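Putative drug/sodium antiporter (Escherichia coli, PDB 4Z3N) probably works as an inner-membrane antiporter of the MATE family, moving the genotoxin colibactin or its precursor out of the cytoplasm. Local coordinates at residues 460-463 / 464-468. Sequence-based numbering, arbitrary orientation.
Sequences LLRW and NQEAV. With CAC (cacodylate ion), chain I.
R462 and E466, one helical turn apart, form an i/i+4 salt bridge on the exposed side of helix 458-467. NH1 of R462 makes a straight but weak hydrogen bond of 3.4 Å to OE2 of E466, which lies at the edge of the guanidinium and in its plane, while the carboxylate plane itself stands 62° from that of the guanidinium. Long, flexible side chains suit this place: arginine bends at its second and third torsions, bringing its head round beside the glutamate, which runs extended beyond CG. The other glutamate oxygen, OE1, lies obliquely by the W463 indole, 3.7 Å from CD1.

R462 is also turned to a cacodylate ion, probably from the crystallisation liquor. NH1 and NH2 both donate to its O1, with NH2 to O1 at 2.7 Å, and W463 NE1 adds a weak bond to O2 in the plane of the indole. With CG beside its backbone N (chi1 -81°), W463 directs its N-H toward the anion, while Y396 and I399 of helix 382-399 touch its side chain and K401 makes a cation-pi contact with the ring.

Away from this charged side, L460 is buried against V326, W321 and Y395, as suits its apolar branches. N464, also buried, satisfies its amide nitrogen ND2 at the W321 carbonyl. The main-chain bond from E466 N to R462 O, 3.0 Å, joins the same two residues as the salt bridge, which puts their side chains on one side of the helix. The whole is a short amphipathic helix, the last one modelled, packed on the ends of transmembrane helices in the MATE fold, its outer side carrying this weak ion pair beside a bound anion.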
ATOM      1  N   LEU A 460       5.923 -10.960 -24.770  1.00 29.99           N
ATOM      2  CA  LEU A 460       4.661 -10.824 -24.046  1.00 29.11           C
ATOM      3  C   LEU A 460       3.593 -11.825 -24.549  1.00 29.30           C
ATOM      4  O   LEU A 460       2.900 -12.445 -23.750  1.00 25.11           O
ATOM      5  CB  LEU A 460       4.146  -9.389 -24.147  1.00 20.96           C
ATOM      6  CG  LEU A 460       2.875  -9.265 -23.332  1.00 24.76           C
ATOM      7  CD1 LEU A 460       3.169  -9.392 -21.829  1.00 19.42           C
ATOM      8  CD2 LEU A 460       2.098  -8.005 -23.691  1.00 22.30           C
ATOM      9  N   LEU A 461       3.491 -11.987 -25.871  1.00 30.09           N
ATOM     10  CA  LEU A 461       2.625 -13.004 -26.486  1.00 29.83           C
ATOM     11  C   LEU A 461       3.095 -14.447 -26.220  1.00 30.44           C
ATOM     12  O   LEU A 461       2.294 -15.314 -25.904  1.00 31.18           O
ATOM     13  CB  LEU A 461       2.516 -12.768 -27.991  1.00 29.59           C
ATOM     14  CG  LEU A 461       1.724 -11.530 -28.410  1.00 30.13           C
ATOM     15  CD1 LEU A 461       1.511 -11.592 -29.902  1.00 34.21           C
ATOM     16  CD2 LEU A 461       0.386 -11.424 -27.686  1.00 26.34           C
ATOM     17  N   ARG A 462       4.391 -14.710 -26.324  1.00 30.67           N
ATOM     18  CA  ARG A 462       4.882 -16.005 -25.873  1.00 34.26           C
ATOM     19  C   ARG A 462       4.532 -16.307 -24.404  1.00 33.80           C
ATOM     20  O   ARG A 462       4.164 -17.438 -24.084  1.00 31.99           O
ATOM     21  CB  ARG A 462       6.389 -16.119 -26.051  1.00 31.99           C
ATOM     22  CG  ARG A 462       6.820 -17.558 -26.039  1.00 38.33           C
ATOM     23  CD  ARG A 462       8.110 -17.790 -25.321  1.00 42.73           C
ATOM     24  NE  ARG A 462       9.083 -16.728 -25.524  1.00 50.54           N
ATOM     25  CZ  ARG A 462       9.909 -16.322 -24.566  1.00 50.01           C
ATOM     26  NH1 ARG A 462       9.843 -16.897 -23.376  1.00 44.86           N
ATOM     27  NH2 ARG A 462      10.783 -15.345 -24.790  1.00 53.65           N
ATOM     28  N   TRP A 463       4.654 -15.310 -23.522  1.00 30.83           N
ATOM     29  CA  TRP A 463       4.372 -15.508 -22.090  1.00 34.38           C
ATOM     30  C   TRP A 463       2.949 -16.006 -21.829  1.00 34.15           C
ATOM     31  O   TRP A 463       2.725 -16.870 -20.977  1.00 31.63           O
ATOM     32  CB  TRP A 463       4.592 -14.210 -21.308  1.00 35.69           C
ATOM     33  CG  TRP A 463       5.997 -13.905 -20.952  1.00 31.54           C
ATOM     34  CD1 TRP A 463       7.078 -14.713 -21.117  1.00 35.80           C
ATOM     35  CD2 TRP A 463       6.482 -12.698 -20.372  1.00 29.60           C
ATOM     36  NE1 TRP A 463       8.211 -14.085 -20.674  1.00 34.46           N
ATOM     37  CE2 TRP A 463       7.872 -12.843 -20.205  1.00 40.35           C
ATOM     38  CE3 TRP A 463       5.876 -11.509 -19.964  1.00 29.84           C
ATOM     39  CZ2 TRP A 463       8.671 -11.835 -19.646  1.00 39.30           C
ATOM     40  CZ3 TRP A 463       6.672 -10.512 -19.406  1.00 31.13           C
ATOM     41  CH2 TRP A 463       8.050 -10.682 -19.255  1.00 29.45           C
ATOM     42  N   ASN A 464       1.999 -15.439 -22.571  1.00 33.09           N
ATOM     43  CA  ASN A 464       0.603 -15.854 -22.527  1.00 31.37           C
ATOM     44  C   ASN A 464       0.329 -17.248 -23.143  1.00 32.53           C
ATOM     45  O   ASN A 464      -0.533 -17.990 -22.659  1.00 26.93           O
ATOM     46  CB  ASN A 464      -0.254 -14.809 -23.219  1.00 26.34           C
ATOM     47  CG  ASN A 464      -1.706 -14.911 -22.824  1.00 27.87           C
ATOM     48  OD1 ASN A 464      -2.557 -15.263 -23.640  1.00 30.90           O
ATOM     49  ND2 ASN A 464      -1.997 -14.640 -21.553  1.00 29.15           N
ATOM     50  N   GLN A 465       1.069 -17.604 -24.190  1.00 31.29           N
ATOM     51  CA  GLN A 465       1.031 -18.959 -24.716  1.00 32.04           C
ATOM     52  C   GLN A 465       1.431 -19.983 -23.640  1.00 36.24           C
ATOM     53  O   GLN A 465       0.739 -20.990 -23.443  1.00 40.01           O
ATOM     54  CB  GLN A 465       1.941 -19.080 -25.944  1.00 36.90           C
ATOM     55  CG  GLN A 465       1.197 -19.087 -27.277  1.00 45.60           C
ATOM     56  CD  GLN A 465       2.140 -19.025 -28.477  1.00 58.40           C
ATOM     57  OE1 GLN A 465       3.356 -19.206 -28.333  1.00 61.42           O
ATOM     58  NE2 GLN A 465       1.583 -18.754 -29.668  1.00 46.14           N
ATOM     59  N   GLU A 466       2.541 -19.721 -22.948  1.00 34.25           N
ATOM     60  CA  GLU A 466       3.024 -20.602 -21.880  1.00 30.64           C
ATOM     61  C   GLU A 466       2.052 -20.672 -20.697  1.00 35.36           C
ATOM     62  O   GLU A 466       1.893 -21.720 -20.080  1.00 35.78           O
ATOM     63  CB  GLU A 466       4.401 -20.140 -21.391  1.00 26.53           C
ATOM     64  CG  GLU A 466       5.426 -20.009 -22.493  1.00 33.18           C
ATOM     65  CD  GLU A 466       6.662 -19.226 -22.086  1.00 40.40           C
ATOM     66  OE1 GLU A 466       6.594 -18.405 -21.136  1.00 51.65           O
ATOM     67  OE2 GLU A 466       7.711 -19.421 -22.732  1.00 44.33           O
ATOM     68  N   ALA A 467       1.413 -19.549 -20.379  1.00 34.72           N
ATOM     69  CA  ALA A 467       0.485 -19.497 -19.257  1.00 37.19           C
ATOM     70  C   ALA A 467      -0.739 -20.382 -19.488  1.00 39.90           C
ATOM     71  O   ALA A 467      -1.110 -21.170 -18.624  1.00 42.91           O
ATOM     72  CB  ALA A 467       0.041 -18.051 -18.991  1.00 38.27           C
ATOM     73  N   VAL A 468      -1.357 -20.240 -20.658  1.00 38.12           N
ATOM     74  CA  VAL A 468      -2.551 -21.003 -21.023  1.00 43.17           C
ATOM     75  C   VAL A 468      -2.242 -22.229 -21.901  1.00 42.18           C
ATOM     76  O   VAL A 468      -2.173 -23.366 -21.430  1.00 41.18           O
ATOM     77  CB  VAL A 468      -3.547 -20.111 -21.776  1.00 41.35           C
ATOM     78  CG1 VAL A 468      -3.690 -18.783 -21.072  1.00 31.84           C
ATOM     79  CG2 VAL A 468      -3.075 -19.888 -23.199  1.00 35.06           C
TER
HETATM   80 AS   CAC I 508      11.897 -15.673 -20.830  1.00 84.84          AS
HETATM   81  O1  CAC I 508      11.780 -15.021 -22.339  1.00 62.46           O
HETATM   82  O2  CAC I 508      11.504 -14.417 -19.660  1.00 70.74           O
HETATM   83  C1  CAC I 508      10.686 -17.167 -20.602  1.00 49.07           C
HETATM   84  C2  CAC I 508      13.701 -16.279 -20.518  1.00 78.23           C